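Local coordinates for protein Cys-Gly metallodipeptidase DUG1 (PDB 4G1P) that hydrolyses Cys-Gly as a zinc- or manganese-dependent dipeptidase of the M20A family and serves as the catalytic component of the glutathione-degrading complex, at residues G57-K62 and L85-S90; N162-F167 and G188-V193; L181-A186 and Q430-T435; D194-S199 and T435-L440; K403-L408 and M465-A470. All coordinates share one frame; numbering follows the deposited sequence.

Contact 1: residues G57-K62 and L85-S90; sequences GFHDIK and LSRFGS
His59 and Arg87, like Lys62 and Leu85, form antiparallel hydrogen-bonded pairs, and the shift of register by one residue between them is a beta bulge. His59 N reaches Arg87 O and Lys62 N reaches Leu85 O, both at 2.8 Å. In the bulge Asp60 CG stands opposite the backbone N (chi1 -163°), which lays the carboxylate beside Arg87. Arg87 NH1 donates to Asp60 OD2 at 2.8 Å in a salt bridge, with the two planar groups only 16° apart. Arg87 NH2 bonds to Tyr189 O. Arg87 CB lies over one face of the His59 ring. Water 1 bonds to His59 ND1, Gly57 O and Gly89 N. Phe58 and Phe88 make an edge-to-face pair, centroids 5.3 Å apart, with the edge of Phe88 toward the face of Phe58. Phe88 CB also sits over that ring, 3.8 Å from its centroid. A leucine in place of Arg87 would probably leave the Asp60 carboxylate without its charged mate and Tyr189 O without this donor. Segment 57-62, which leads into the outermost strand 61-64, is thus tied to strand 83-88 by paired backbone bonds, an ion pair at the bulge and an aromatic pair that also meets helix 135-154.

Contact 2: residues N162-F167 and G188-V193; sequences NLVTCF and GYFKGV
Val164 and Cys166 point from a strand of the mixed catalytic-domain sheet toward a loop of two type I beta turns, Gly188 to Lys191 and Phe190 to Val193. Val164 CG1, anti to the backbone N (chi1 173°), meets both aromatic rings. It lies at the edge of the Tyr189 ring, 3.9 Å from CE1, and at the edge of the Phe190 ring, 4.1 Å from CE1. The Phe190 ring reaches on to Cys166, which makes an oblique sulfur-aromatic contact with it. Replacing Phe190 by an alanine would probably open a gap beside Val164 and Cys166 and remove the sulfur's aromatic neighbour. Further out, Leu85 and Leu433 touch Phe190 as well. Tyr189 is held by its polar atoms: OH bonds to Asp60 O, and the amide N to Glu185 OE2. Its ring also forms a cation-pi pair with Arg87. Each turn closes with a backbone bond, Lys191 N to Gly188 O at 3.1 Å and Val193 N to Phe190 O at 3.2 Å. At the far end of the Phe190 ring, CZ lies 4.0 Å from Cys166 SG.

Contact 3: residues L181-A186 and Q430-T435; sequences LIKKEA and QDALNT
Ala432 and Ala186 mark where two helix ends of the catalytic alpha/beta domain meet, helix 178-185 and helix 426-433. The contact is small and apolar. Ala432 points toward the other helix, and its CB touches two side chains there. Ile182 CG2 is 3.9 Å from Ala432 CB, and Lys183 CG is 4.2 Å from the same methyl. Only the inner part of Lys183 takes part; its extended chain leads the amine away, toward a long, weak ion pair with Asp179. Ala186 faces back toward the second helix. Its CB approaches Ala432 O at 3.5 Å and Leu433 CD2 at 3.7 Å. With CG opposite the carbonyl carbon (chi1 -61°), Leu433 brings this branch, CD2, to Ala186. The same CD2 touches Ile182 CG2 more loosely, at 4.5 Å. Small methyl groups thus let the two backbones come near, with Lys183 CA and Ala432 CA 5.6 Å apart. Ile182 is buried and also touches Ile425, Thr428 and Phe429, while the Lys183 end is exposed. Leu433 also packs on Phe190 and on Val196 of strand 195-198. Helix 178-185 leads through the loop with Phe190 to strand 195-198, and helix 426-433 through a short link to strand 437-439; the two strands are parallel neighbours.

Contact 4: residues D194-S199 and T435-L440; sequences DAVCIS and TSVLLL
Val196, Ile198, Val437 and Leu439 line one face of the parallel pair of strands 195-198 and 437-439, and Cys197 and Leu438 the other. Between the strands, Leu438 N meets Val196 O at 2.9 Å and Ile198 N meets Leu438 O at 2.9 Å. Leu440 N then bonds to Ile198 O at 2.8 Å. On the first face, Leu439 CD2 comes to 3.5 Å from Ile198 CB, the two side chains running alongside each other. On the second, Cys197 SG touches Leu438 CD2 at 3.9 Å, backed by Tyr471. At one end Ser199 OG, turned to the far side from its own N (chi1 -171°), donates to Leu440 O at 2.8 Å. At the other, water 2 links Asp194 O with Ser436 N. Gln398 NE2 bonds to Ser436 OG and Val196 O. Backbone bonds and two apolar faces thus fix strand 195-198, which leads directly into the zinc ligand Asp200.

Contact 5: residues K403-L408 and M465-A470; sequences KKATKL and MKTMAA
Ala405 and Ala470 form the tight part of this contact between helices 397-410 and 458-477. Their CB atoms are 3.6 Å apart. Ala405 CB also lies 3.6 Å from Thr467 O, so one methyl rests against both a methyl and a backbone carbonyl. These small residues allow the helix axes to approach to 8.2 Å while crossing at 139°. Beside them, Thr467 keeps OG1 next to its backbone N (chi1 -64°), which turns CG2 the other way, and CG2 reaches Thr406 OG1 at 3.8 Å. Both threonine hydroxyls bond within their own helices, Thr406 OG1 to Ala402 O and Thr467 OG1 to Gly463 O. The looser side is at Leu408, an exposed residue. Its CD2 touches Ala470 CB at 4.0 Å, and Phe9 of helix 5-14 and Tyr474 lie against it too. The two helices therefore meet through methyl groups and van der Waals contact, with the threonine hydroxyls turned to their own backbones.

Contacts 1, 2 and 4 all reach one mixed sheet, from its outermost strand 61-64 to its other outermost strand 437-439. Contacts 1 and 2 touch directly, with centres about 9 Å apart; Ser86 O lies 2.7 Å from Thr165 N, a probable hydrogen bond. Contact 2 passes to contact 3 through Phe190 N and Glu185 O, 3.0 Å apart and probably bonded. Contacts 3 and 4 share Thr435. Met468 of contact 5 packs on Ser199 and Leu440 of contact 4, their centres about 14 Å apart. Contact 4 is nearest the active site: the Ile198 side chain is about 8 Å from a bound zinc ion and about 10 Å from bound glycine. Contact 5 lies away from the zinc and substrate sites.

Contact 1: residues G57-K62 and L85-S90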
# COMPACT_ATOMS: atom_id res chain seq x y z
N GLY A 57 -28.17 -12.13 -33.07
CA GLY A 57 -29.60 -12.37 -33.03
C GLY A 57 -30.33 -12.38 -31.69
O GLY A 57 -31.51 -12.74 -31.66
N PHE A 58 -29.67 -12.01 -30.60
CA PHE A 58 -30.23 -12.29 -29.27
C PHE A 58 -31.52 -11.54 -28.96
O PHE A 58 -31.76 -10.45 -29.47
CB PHE A 58 -29.20 -12.03 -28.17
CG PHE A 58 -28.06 -13.01 -28.17
CD1 PHE A 58 -27.05 -12.93 -29.11
CD2 PHE A 58 -27.99 -14.00 -27.21
CE1 PHE A 58 -26.00 -13.82 -29.10
CE2 PHE A 58 -26.96 -14.89 -27.20
CZ PHE A 58 -25.96 -14.80 -28.15
N HIS A 59 -32.36 -12.14 -28.11
CA HIS A 59 -33.61 -11.51 -27.69
C HIS A 59 -33.88 -11.70 -26.20
O HIS A 59 -33.15 -12.41 -25.51
CB HIS A 59 -34.79 -12.09 -28.48
CG HIS A 59 -35.08 -13.51 -28.15
ND1 HIS A 59 -34.42 -14.56 -28.77
CD2 HIS A 59 -35.92 -14.07 -27.25
CE1 HIS A 59 -34.87 -15.70 -28.27
NE2 HIS A 59 -35.77 -15.43 -27.34
N ASP A 60 -34.96 -11.08 -25.72
CA ASP A 60 -35.35 -11.15 -24.32
C ASP A 60 -34.20 -10.64 -23.44
O ASP A 60 -33.92 -11.19 -22.38
CB ASP A 60 -35.75 -12.59 -23.94
CG ASP A 60 -36.54 -12.66 -22.63
OD1 ASP A 60 -37.06 -11.62 -22.19
OD2 ASP A 60 -36.66 -13.76 -22.06
N ILE A 61 -33.55 -9.58 -23.90
CA ILE A 61 -32.40 -9.04 -23.21
C ILE A 61 -32.81 -8.32 -21.93
O ILE A 61 -33.71 -7.49 -21.94
CB ILE A 61 -31.60 -8.11 -24.12
CG1 ILE A 61 -31.21 -8.87 -25.40
CG2 ILE A 61 -30.36 -7.59 -23.39
CD1 ILE A 61 -30.33 -8.09 -26.37
N LYS A 62 -32.16 -8.66 -20.82
CA LYS A 62 -32.50 -8.05 -19.55
C LYS A 62 -31.25 -7.61 -18.78
O LYS A 62 -30.40 -8.43 -18.42
CB LYS A 62 -33.36 -9.00 -18.70
CG LYS A 62 -34.81 -9.15 -19.16
CD LYS A 62 -35.65 -9.93 -18.12
CE LYS A 62 -35.44 -9.39 -16.68
NZ LYS A 62 -36.15 -10.17 -15.60
N LEU A 85 -28.83 -10.91 -18.97
CA LEU A 85 -29.50 -12.13 -19.39
C LEU A 85 -30.00 -11.97 -20.82
O LEU A 85 -30.59 -10.95 -21.17
CB LEU A 85 -30.68 -12.46 -18.47
CG LEU A 85 -30.49 -12.47 -16.95
CD1 LEU A 85 -31.77 -12.98 -16.34
CD2 LEU A 85 -29.31 -13.32 -16.50
N SER A 86 -29.77 -12.99 -21.64
CA SER A 86 -30.30 -12.99 -22.99
C SER A 86 -30.50 -14.41 -23.50
O SER A 86 -29.99 -15.38 -22.93
CB SER A 86 -29.37 -12.22 -23.91
OG SER A 86 -28.18 -12.94 -24.15
N ARG A 87 -31.29 -14.54 -24.56
CA ARG A 87 -31.51 -15.84 -25.18
C ARG A 87 -31.22 -15.70 -26.66
O ARG A 87 -31.40 -14.62 -27.24
CB ARG A 87 -32.94 -16.33 -24.96
CG ARG A 87 -33.69 -15.62 -23.83
CD ARG A 87 -35.13 -16.12 -23.60
NE ARG A 87 -35.12 -17.30 -22.75
CZ ARG A 87 -35.46 -17.31 -21.47
NH1 ARG A 87 -35.88 -16.21 -20.87
NH2 ARG A 87 -35.40 -18.44 -20.79
N PHE A 88 -30.74 -16.78 -27.26
CA PHE A 88 -30.65 -16.86 -28.71
C PHE A 88 -31.30 -18.15 -29.17
O PHE A 88 -30.82 -19.25 -28.89
CB PHE A 88 -29.21 -16.76 -29.21
CG PHE A 88 -29.10 -16.78 -30.70
CD1 PHE A 88 -28.97 -17.99 -31.38
CD2 PHE A 88 -29.15 -15.60 -31.43
CE1 PHE A 88 -28.88 -18.01 -32.76
CE2 PHE A 88 -29.07 -15.62 -32.81
CZ PHE A 88 -28.93 -16.82 -33.47
N GLY A 89 -32.41 -17.99 -29.89
CA GLY A 89 -33.24 -19.11 -30.30
C GLY A 89 -34.32 -19.43 -29.28
O GLY A 89 -34.15 -19.21 -28.08
N SER A 90 -35.45 -19.94 -29.76
CA SER A 90 -36.51 -20.39 -28.87
C SER A 90 -37.24 -21.56 -29.48
O SER A 90 -38.47 -21.55 -29.60
CB SER A 90 -37.47 -19.26 -28.48
OG SER A 90 -37.82 -18.44 -29.58
O HOH W 1 -32.78 -15.43 -30.90

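Contact 2: residues N162-F167 and G188-V193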
# COMPACT_ATOMS: atom_id res chain seq x y z
N ASN A 162 -30.72 -23.78 -27.91
CA ASN A 162 -31.17 -22.48 -27.46
C ASN A 162 -30.16 -21.95 -26.46
O ASN A 162 -29.94 -22.57 -25.42
CB ASN A 162 -32.54 -22.56 -26.82
CG ASN A 162 -33.58 -23.16 -27.74
OD1 ASN A 162 -33.85 -22.64 -28.83
ND2 ASN A 162 -34.17 -24.26 -27.32
N LEU A 163 -29.53 -20.83 -26.78
CA LEU A 163 -28.52 -20.26 -25.90
C LEU A 163 -29.16 -19.30 -24.92
O LEU A 163 -30.07 -18.56 -25.28
CB LEU A 163 -27.44 -19.55 -26.71
CG LEU A 163 -26.17 -19.41 -25.89
CD1 LEU A 163 -25.58 -20.80 -25.62
CD2 LEU A 163 -25.17 -18.51 -26.59
N VAL A 164 -28.70 -19.32 -23.69
CA VAL A 164 -29.18 -18.42 -22.66
C VAL A 164 -27.96 -17.89 -21.97
O VAL A 164 -27.00 -18.63 -21.74
CB VAL A 164 -30.10 -19.12 -21.65
CG1 VAL A 164 -30.45 -18.20 -20.50
CG2 VAL A 164 -31.35 -19.58 -22.34
N THR A 165 -27.98 -16.60 -21.65
CA THR A 165 -26.78 -15.93 -21.21
C THR A 165 -26.96 -15.41 -19.81
O THR A 165 -28.04 -15.02 -19.43
CB THR A 165 -26.43 -14.78 -22.18
OG1 THR A 165 -25.04 -14.80 -22.43
CG2 THR A 165 -26.75 -13.45 -21.61
N CYS A 166 -25.88 -15.44 -19.05
CA CYS A 166 -25.88 -14.85 -17.71
C CYS A 166 -24.49 -14.25 -17.43
O CYS A 166 -23.60 -14.91 -16.91
CB CYS A 166 -26.27 -15.91 -16.67
SG CYS A 166 -26.29 -15.29 -14.97
N PHE A 167 -24.31 -12.99 -17.80
CA PHE A 167 -23.02 -12.30 -17.71
C PHE A 167 -23.03 -11.26 -16.58
O PHE A 167 -23.78 -10.28 -16.64
CB PHE A 167 -22.69 -11.62 -19.04
CG PHE A 167 -22.51 -12.57 -20.21
CD1 PHE A 167 -22.06 -13.87 -20.01
CD2 PHE A 167 -22.76 -12.15 -21.51
CE1 PHE A 167 -21.88 -14.75 -21.09
CE2 PHE A 167 -22.58 -13.02 -22.61
CZ PHE A 167 -22.13 -14.31 -22.40
N GLY A 188 -37.87 -19.24 -13.26
CA GLY A 188 -38.24 -18.06 -14.02
C GLY A 188 -37.45 -18.00 -15.31
O GLY A 188 -37.64 -18.84 -16.19
N TYR A 189 -36.54 -17.03 -15.41
CA TYR A 189 -35.76 -16.85 -16.64
C TYR A 189 -34.97 -18.11 -17.00
O TYR A 189 -34.76 -18.37 -18.17
CB TYR A 189 -34.83 -15.64 -16.54
CG TYR A 189 -34.36 -15.11 -17.87
CD1 TYR A 189 -33.35 -15.75 -18.57
CD2 TYR A 189 -34.91 -13.96 -18.41
CE1 TYR A 189 -32.91 -15.27 -19.80
CE2 TYR A 189 -34.48 -13.47 -19.64
CZ TYR A 189 -33.48 -14.13 -20.32
OH TYR A 189 -33.06 -13.66 -21.54
N PHE A 190 -34.56 -18.88 -16.00
CA PHE A 190 -33.73 -20.06 -16.22
C PHE A 190 -34.49 -21.39 -16.18
O PHE A 190 -33.87 -22.46 -16.12
CB PHE A 190 -32.63 -20.12 -15.17
CG PHE A 190 -31.70 -18.95 -15.20
CD1 PHE A 190 -31.31 -18.39 -16.41
CD2 PHE A 190 -31.21 -18.40 -14.03
CE1 PHE A 190 -30.44 -17.32 -16.45
CE2 PHE A 190 -30.35 -17.33 -14.06
CZ PHE A 190 -29.96 -16.78 -15.27
N LYS A 191 -35.83 -21.33 -16.23
CA LYS A 191 -36.66 -22.51 -16.03
C LYS A 191 -36.34 -23.68 -16.96
O LYS A 191 -36.29 -24.83 -16.51
CB LYS A 191 -38.16 -22.16 -16.08
CG LYS A 191 -38.78 -22.10 -17.47
CD LYS A 191 -40.29 -21.82 -17.38
CE LYS A 191 -40.92 -21.53 -18.76
NZ LYS A 191 -41.19 -22.76 -19.58
N GLY A 192 -36.10 -23.41 -18.23
CA GLY A 192 -35.93 -24.49 -19.18
C GLY A 192 -34.52 -25.01 -19.39
O GLY A 192 -34.29 -25.85 -20.26
N VAL A 193 -33.57 -24.52 -18.59
CA VAL A 193 -32.16 -24.80 -18.81
C VAL A 193 -31.84 -26.28 -18.68
O VAL A 193 -32.26 -26.93 -17.72
CB VAL A 193 -31.27 -23.97 -17.87
CG1 VAL A 193 -29.83 -24.36 -18.04
CG2 VAL A 193 -31.44 -22.48 -18.15

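Contact 3: residues L181-A186 and Q430-T435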
# COMPACT_ATOMS: atom_id res chain seq x y z
N LEU A 181 -29.89 -14.09 -7.34
CA LEU A 181 -30.52 -13.96 -8.65
C LEU A 181 -30.79 -15.32 -9.30
O LEU A 181 -31.88 -15.56 -9.83
CB LEU A 181 -29.67 -13.11 -9.59
CG LEU A 181 -30.34 -12.94 -10.95
CD1 LEU A 181 -31.74 -12.38 -10.77
CD2 LEU A 181 -29.51 -12.06 -11.88
N ILE A 182 -29.80 -16.19 -9.25
CA ILE A 182 -29.92 -17.50 -9.86
C ILE A 182 -31.02 -18.31 -9.19
O ILE A 182 -31.90 -18.86 -9.86
CB ILE A 182 -28.59 -18.23 -9.81
CG1 ILE A 182 -27.62 -17.57 -10.78
CG2 ILE A 182 -28.75 -19.69 -10.15
CD1 ILE A 182 -26.22 -17.48 -10.25
N LYS A 183 -30.99 -18.34 -7.86
CA LYS A 183 -32.01 -19.04 -7.09
C LYS A 183 -33.39 -18.47 -7.34
O LYS A 183 -34.36 -19.21 -7.47
CB LYS A 183 -31.71 -18.98 -5.60
CG LYS A 183 -30.54 -19.80 -5.17
CD LYS A 183 -30.13 -19.44 -3.76
CE LYS A 183 -28.93 -20.24 -3.30
NZ LYS A 183 -28.29 -19.62 -2.10
N LYS A 184 -33.48 -17.14 -7.40
CA LYS A 184 -34.75 -16.45 -7.62
C LYS A 184 -35.29 -16.75 -9.00
O LYS A 184 -36.49 -16.73 -9.23
CB LYS A 184 -34.58 -14.94 -7.47
CG LYS A 184 -35.80 -14.12 -7.94
CD LYS A 184 -35.53 -12.61 -7.94
CE LYS A 184 -36.80 -11.80 -8.12
NZ LYS A 184 -36.73 -10.58 -7.28
N GLU A 185 -34.40 -17.04 -9.92
CA GLU A 185 -34.81 -17.12 -11.31
C GLU A 185 -34.74 -18.54 -11.84
O GLU A 185 -34.91 -18.77 -13.04
CB GLU A 185 -33.94 -16.18 -12.14
CG GLU A 185 -34.71 -15.49 -13.22
CD GLU A 185 -35.90 -14.72 -12.70
OE1 GLU A 185 -35.79 -14.12 -11.61
OE2 GLU A 185 -36.94 -14.71 -13.39
N ALA A 186 -34.51 -19.48 -10.93
CA ALA A 186 -34.42 -20.88 -11.29
C ALA A 186 -35.72 -21.39 -11.94
O ALA A 186 -35.69 -22.23 -12.84
CB ALA A 186 -34.07 -21.72 -10.07
N GLN A 430 -25.28 -25.39 -10.41
CA GLN A 430 -25.54 -26.82 -10.36
C GLN A 430 -26.73 -27.15 -9.48
O GLN A 430 -27.66 -27.79 -9.93
CB GLN A 430 -24.33 -27.56 -9.85
CG GLN A 430 -24.58 -29.02 -9.63
CD GLN A 430 -23.36 -29.71 -9.08
OE1 GLN A 430 -22.49 -30.14 -9.83
NE2 GLN A 430 -23.28 -29.80 -7.75
N ASP A 431 -26.71 -26.67 -8.25
CA ASP A 431 -27.76 -26.97 -7.28
C ASP A 431 -29.10 -26.29 -7.56
O ASP A 431 -30.14 -26.93 -7.51
CB ASP A 431 -27.29 -26.64 -5.87
CG ASP A 431 -26.20 -27.58 -5.38
OD1 ASP A 431 -25.78 -28.48 -6.15
OD2 ASP A 431 -25.75 -27.40 -4.22
N ALA A 432 -29.07 -24.99 -7.84
CA ALA A 432 -30.31 -24.24 -8.03
C ALA A 432 -31.07 -24.68 -9.28
O ALA A 432 -32.30 -24.69 -9.29
CB ALA A 432 -30.03 -22.74 -8.09
N LEU A 433 -30.34 -25.01 -10.34
CA LEU A 433 -30.98 -25.35 -11.60
C LEU A 433 -31.10 -26.85 -11.76
O LEU A 433 -31.84 -27.35 -12.61
CB LEU A 433 -30.19 -24.75 -12.78
CG LEU A 433 -30.03 -23.23 -12.87
CD1 LEU A 433 -29.51 -22.82 -14.25
CD2 LEU A 433 -31.32 -22.47 -12.49
N ASN A 434 -30.38 -27.58 -10.91
CA ASN A 434 -30.25 -29.03 -11.01
C ASN A 434 -29.90 -29.52 -12.41
O ASN A 434 -30.68 -30.24 -13.03
CB ASN A 434 -31.48 -29.74 -10.45
CG ASN A 434 -31.66 -29.49 -8.95
OD1 ASN A 434 -32.54 -28.73 -8.55
ND2 ASN A 434 -30.82 -30.13 -8.13
N THR A 435 -28.74 -29.10 -12.89
CA THR A 435 -28.18 -29.58 -14.14
C THR A 435 -26.70 -29.82 -13.92
O THR A 435 -26.18 -29.50 -12.85
CB THR A 435 -28.31 -28.54 -15.26
OG1 THR A 435 -27.91 -27.26 -14.76
CG2 THR A 435 -29.74 -28.46 -15.75

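Contact 4: residues D194-S199 and T435-L440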
# COMPACT_ATOMS: atom_id res chain seq x y z
N ASP A 194 -31.09 -26.82 -19.63
CA ASP A 194 -30.71 -28.23 -19.59
C ASP A 194 -29.27 -28.46 -19.17
O ASP A 194 -28.87 -29.59 -18.86
CB ASP A 194 -30.96 -28.88 -20.94
CG ASP A 194 -32.40 -28.81 -21.35
OD1 ASP A 194 -33.26 -29.20 -20.53
OD2 ASP A 194 -32.68 -28.34 -22.47
N ALA A 195 -28.48 -27.40 -19.15
CA ALA A 195 -27.05 -27.54 -18.95
C ALA A 195 -26.45 -26.17 -18.83
O ALA A 195 -26.98 -25.20 -19.36
CB ALA A 195 -26.41 -28.30 -20.11
N VAL A 196 -25.33 -26.10 -18.12
CA VAL A 196 -24.60 -24.86 -17.96
C VAL A 196 -23.15 -25.05 -18.36
O VAL A 196 -22.49 -26.01 -17.94
CB VAL A 196 -24.70 -24.35 -16.53
CG1 VAL A 196 -23.73 -23.18 -16.30
CG2 VAL A 196 -26.13 -23.94 -16.22
N CYS A 197 -22.65 -24.14 -19.21
CA CYS A 197 -21.25 -24.11 -19.58
C CYS A 197 -20.58 -22.80 -19.13
O CYS A 197 -21.16 -21.72 -19.25
CB CYS A 197 -21.08 -24.27 -21.08
SG CYS A 197 -19.37 -24.53 -21.48
N ILE A 198 -19.36 -22.91 -18.63
CA ILE A 198 -18.61 -21.74 -18.19
C ILE A 198 -17.23 -21.78 -18.79
O ILE A 198 -16.53 -22.80 -18.70
CB ILE A 198 -18.46 -21.70 -16.67
CG1 ILE A 198 -19.80 -21.42 -16.00
CG2 ILE A 198 -17.48 -20.62 -16.26
CD1 ILE A 198 -19.75 -21.54 -14.48
N SER A 199 -16.82 -20.68 -19.42
CA SER A 199 -15.46 -20.54 -19.89
C SER A 199 -14.81 -19.44 -19.09
O SER A 199 -14.92 -18.26 -19.42
CB SER A 199 -15.46 -20.19 -21.37
OG SER A 199 -14.15 -20.24 -21.89
N THR A 435 -28.74 -29.10 -12.89
CA THR A 435 -28.18 -29.58 -14.14
C THR A 435 -26.70 -29.82 -13.92
O THR A 435 -26.18 -29.50 -12.85
CB THR A 435 -28.31 -28.54 -15.26
OG1 THR A 435 -27.91 -27.26 -14.76
CG2 THR A 435 -29.74 -28.46 -15.75
N SER A 436 -26.03 -30.36 -14.92
CA SER A 436 -24.59 -30.49 -14.86
C SER A 436 -23.93 -29.18 -15.28
O SER A 436 -24.52 -28.38 -15.99
CB SER A 436 -24.13 -31.60 -15.78
OG SER A 436 -24.51 -31.31 -17.11
N VAL A 437 -22.70 -28.98 -14.83
CA VAL A 437 -21.93 -27.83 -15.25
C VAL A 437 -20.64 -28.31 -15.87
O VAL A 437 -20.01 -29.23 -15.35
CB VAL A 437 -21.59 -26.90 -14.07
CG1 VAL A 437 -20.61 -25.83 -14.51
CG2 VAL A 437 -22.88 -26.26 -13.51
N LEU A 438 -20.28 -27.71 -17.00
CA LEU A 438 -19.00 -27.97 -17.65
C LEU A 438 -18.11 -26.71 -17.64
O LEU A 438 -18.58 -25.62 -17.96
CB LEU A 438 -19.24 -28.41 -19.08
CG LEU A 438 -18.04 -28.28 -20.01
CD1 LEU A 438 -17.04 -29.38 -19.72
CD2 LEU A 438 -18.50 -28.32 -21.46
N LEU A 439 -16.83 -26.87 -17.30
CA LEU A 439 -15.88 -25.77 -17.45
C LEU A 439 -14.99 -25.96 -18.67
O LEU A 439 -14.24 -26.92 -18.75
CB LEU A 439 -15.01 -25.63 -16.21
CG LEU A 439 -15.76 -25.45 -14.90
CD1 LEU A 439 -14.75 -25.15 -13.84
CD2 LEU A 439 -16.77 -24.34 -15.02
N LEU A 440 -15.06 -25.01 -19.60
CA LEU A 440 -14.36 -25.10 -20.89
C LEU A 440 -13.34 -23.98 -21.02
O LEU A 440 -13.62 -22.94 -21.62
CB LEU A 440 -15.37 -24.94 -22.03
CG LEU A 440 -15.22 -25.73 -23.33
CD1 LEU A 440 -16.03 -25.07 -24.42
CD2 LEU A 440 -13.78 -25.92 -23.75
O HOH W 2 -27.16 -30.98 -17.74

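Contact 5: residues K403-L408 and M465-A470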
# COMPACT_ATOMS: atom_id res chain seq x y z
N LYS A 403 -15.36 -33.20 -24.88
CA LYS A 403 -14.17 -34.00 -25.19
C LYS A 403 -14.02 -34.21 -26.69
O LYS A 403 -12.95 -33.99 -27.25
CB LYS A 403 -14.20 -35.34 -24.45
CG LYS A 403 -13.01 -36.21 -24.72
CD LYS A 403 -13.18 -37.60 -24.15
CE LYS A 403 -11.92 -38.43 -24.37
NZ LYS A 403 -12.13 -39.90 -24.22
N LYS A 404 -15.10 -34.63 -27.35
CA LYS A 404 -15.07 -34.84 -28.80
C LYS A 404 -14.79 -33.53 -29.54
O LYS A 404 -14.03 -33.49 -30.51
CB LYS A 404 -16.36 -35.48 -29.32
CG LYS A 404 -16.74 -36.77 -28.62
CD LYS A 404 -18.02 -37.39 -29.21
CE LYS A 404 -18.52 -38.57 -28.36
NZ LYS A 404 -19.70 -39.26 -28.96
N ALA A 405 -15.40 -32.45 -29.07
CA ALA A 405 -15.13 -31.12 -29.62
C ALA A 405 -13.64 -30.77 -29.53
O ALA A 405 -13.03 -30.39 -30.51
CB ALA A 405 -15.98 -30.09 -28.92
N THR A 406 -13.05 -30.94 -28.35
CA THR A 406 -11.63 -30.64 -28.19
C THR A 406 -10.78 -31.50 -29.11
O THR A 406 -9.86 -31.01 -29.78
CB THR A 406 -11.17 -30.89 -26.75
OG1 THR A 406 -11.95 -30.09 -25.87
CG2 THR A 406 -9.71 -30.54 -26.61
N LYS A 407 -11.10 -32.79 -29.14
CA LYS A 407 -10.36 -33.74 -29.96
C LYS A 407 -10.41 -33.30 -31.41
O LYS A 407 -9.40 -33.31 -32.11
CB LYS A 407 -10.94 -35.15 -29.78
CG LYS A 407 -10.39 -36.18 -30.75
CD LYS A 407 -8.89 -36.36 -30.61
CE LYS A 407 -8.42 -37.64 -31.31
NZ LYS A 407 -9.07 -38.88 -30.77
N LEU A 408 -11.59 -32.89 -31.84
CA LEU A 408 -11.78 -32.44 -33.21
C LEU A 408 -10.89 -31.27 -33.58
O LEU A 408 -10.31 -31.26 -34.65
CB LEU A 408 -13.24 -32.04 -33.41
CG LEU A 408 -13.57 -31.48 -34.78
CD1 LEU A 408 -13.29 -32.54 -35.83
CD2 LEU A 408 -15.03 -31.04 -34.81
N MET A 465 -12.99 -21.03 -29.80
CA MET A 465 -14.27 -20.70 -30.41
C MET A 465 -14.80 -21.89 -31.18
O MET A 465 -15.97 -22.27 -31.04
CB MET A 465 -14.14 -19.49 -31.33
CG MET A 465 -14.32 -18.16 -30.61
SD MET A 465 -14.23 -16.74 -31.72
CE MET A 465 -12.47 -16.70 -32.09
N LYS A 466 -13.93 -22.47 -31.99
CA LYS A 466 -14.26 -23.66 -32.75
C LYS A 466 -14.61 -24.78 -31.79
O LYS A 466 -15.51 -25.56 -32.06
CB LYS A 466 -13.09 -24.05 -33.66
CG LYS A 466 -12.79 -23.00 -34.73
CD LYS A 466 -11.55 -23.34 -35.53
CE LYS A 466 -11.40 -22.43 -36.75
NZ LYS A 466 -10.23 -22.79 -37.59
N THR A 467 -13.92 -24.84 -30.65
CA THR A 467 -14.24 -25.87 -29.67
C THR A 467 -15.61 -25.63 -29.04
O THR A 467 -16.39 -26.56 -28.81
CB THR A 467 -13.14 -26.02 -28.59
OG1 THR A 467 -11.93 -26.47 -29.19
CG2 THR A 467 -13.55 -27.05 -27.54
N MET A 468 -15.92 -24.37 -28.78
CA MET A 468 -17.23 -24.02 -28.28
C MET A 468 -18.31 -24.38 -29.31
O MET A 468 -19.39 -24.87 -28.97
CB MET A 468 -17.31 -22.53 -27.95
CG MET A 468 -16.50 -22.06 -26.76
SD MET A 468 -16.61 -20.26 -26.70
CE MET A 468 -16.06 -19.85 -25.03
N ALA A 469 -18.02 -24.14 -30.58
CA ALA A 469 -18.99 -24.46 -31.63
C ALA A 469 -19.27 -25.96 -31.72
O ALA A 469 -20.41 -26.40 -31.80
CB ALA A 469 -18.50 -23.93 -32.96
N ALA A 470 -18.21 -26.77 -31.71
CA ALA A 470 -18.41 -28.20 -31.86
C ALA A 470 -19.08 -28.77 -30.62
O ALA A 470 -19.95 -29.65 -30.71
CB ALA A 470 -17.10 -28.91 -32.13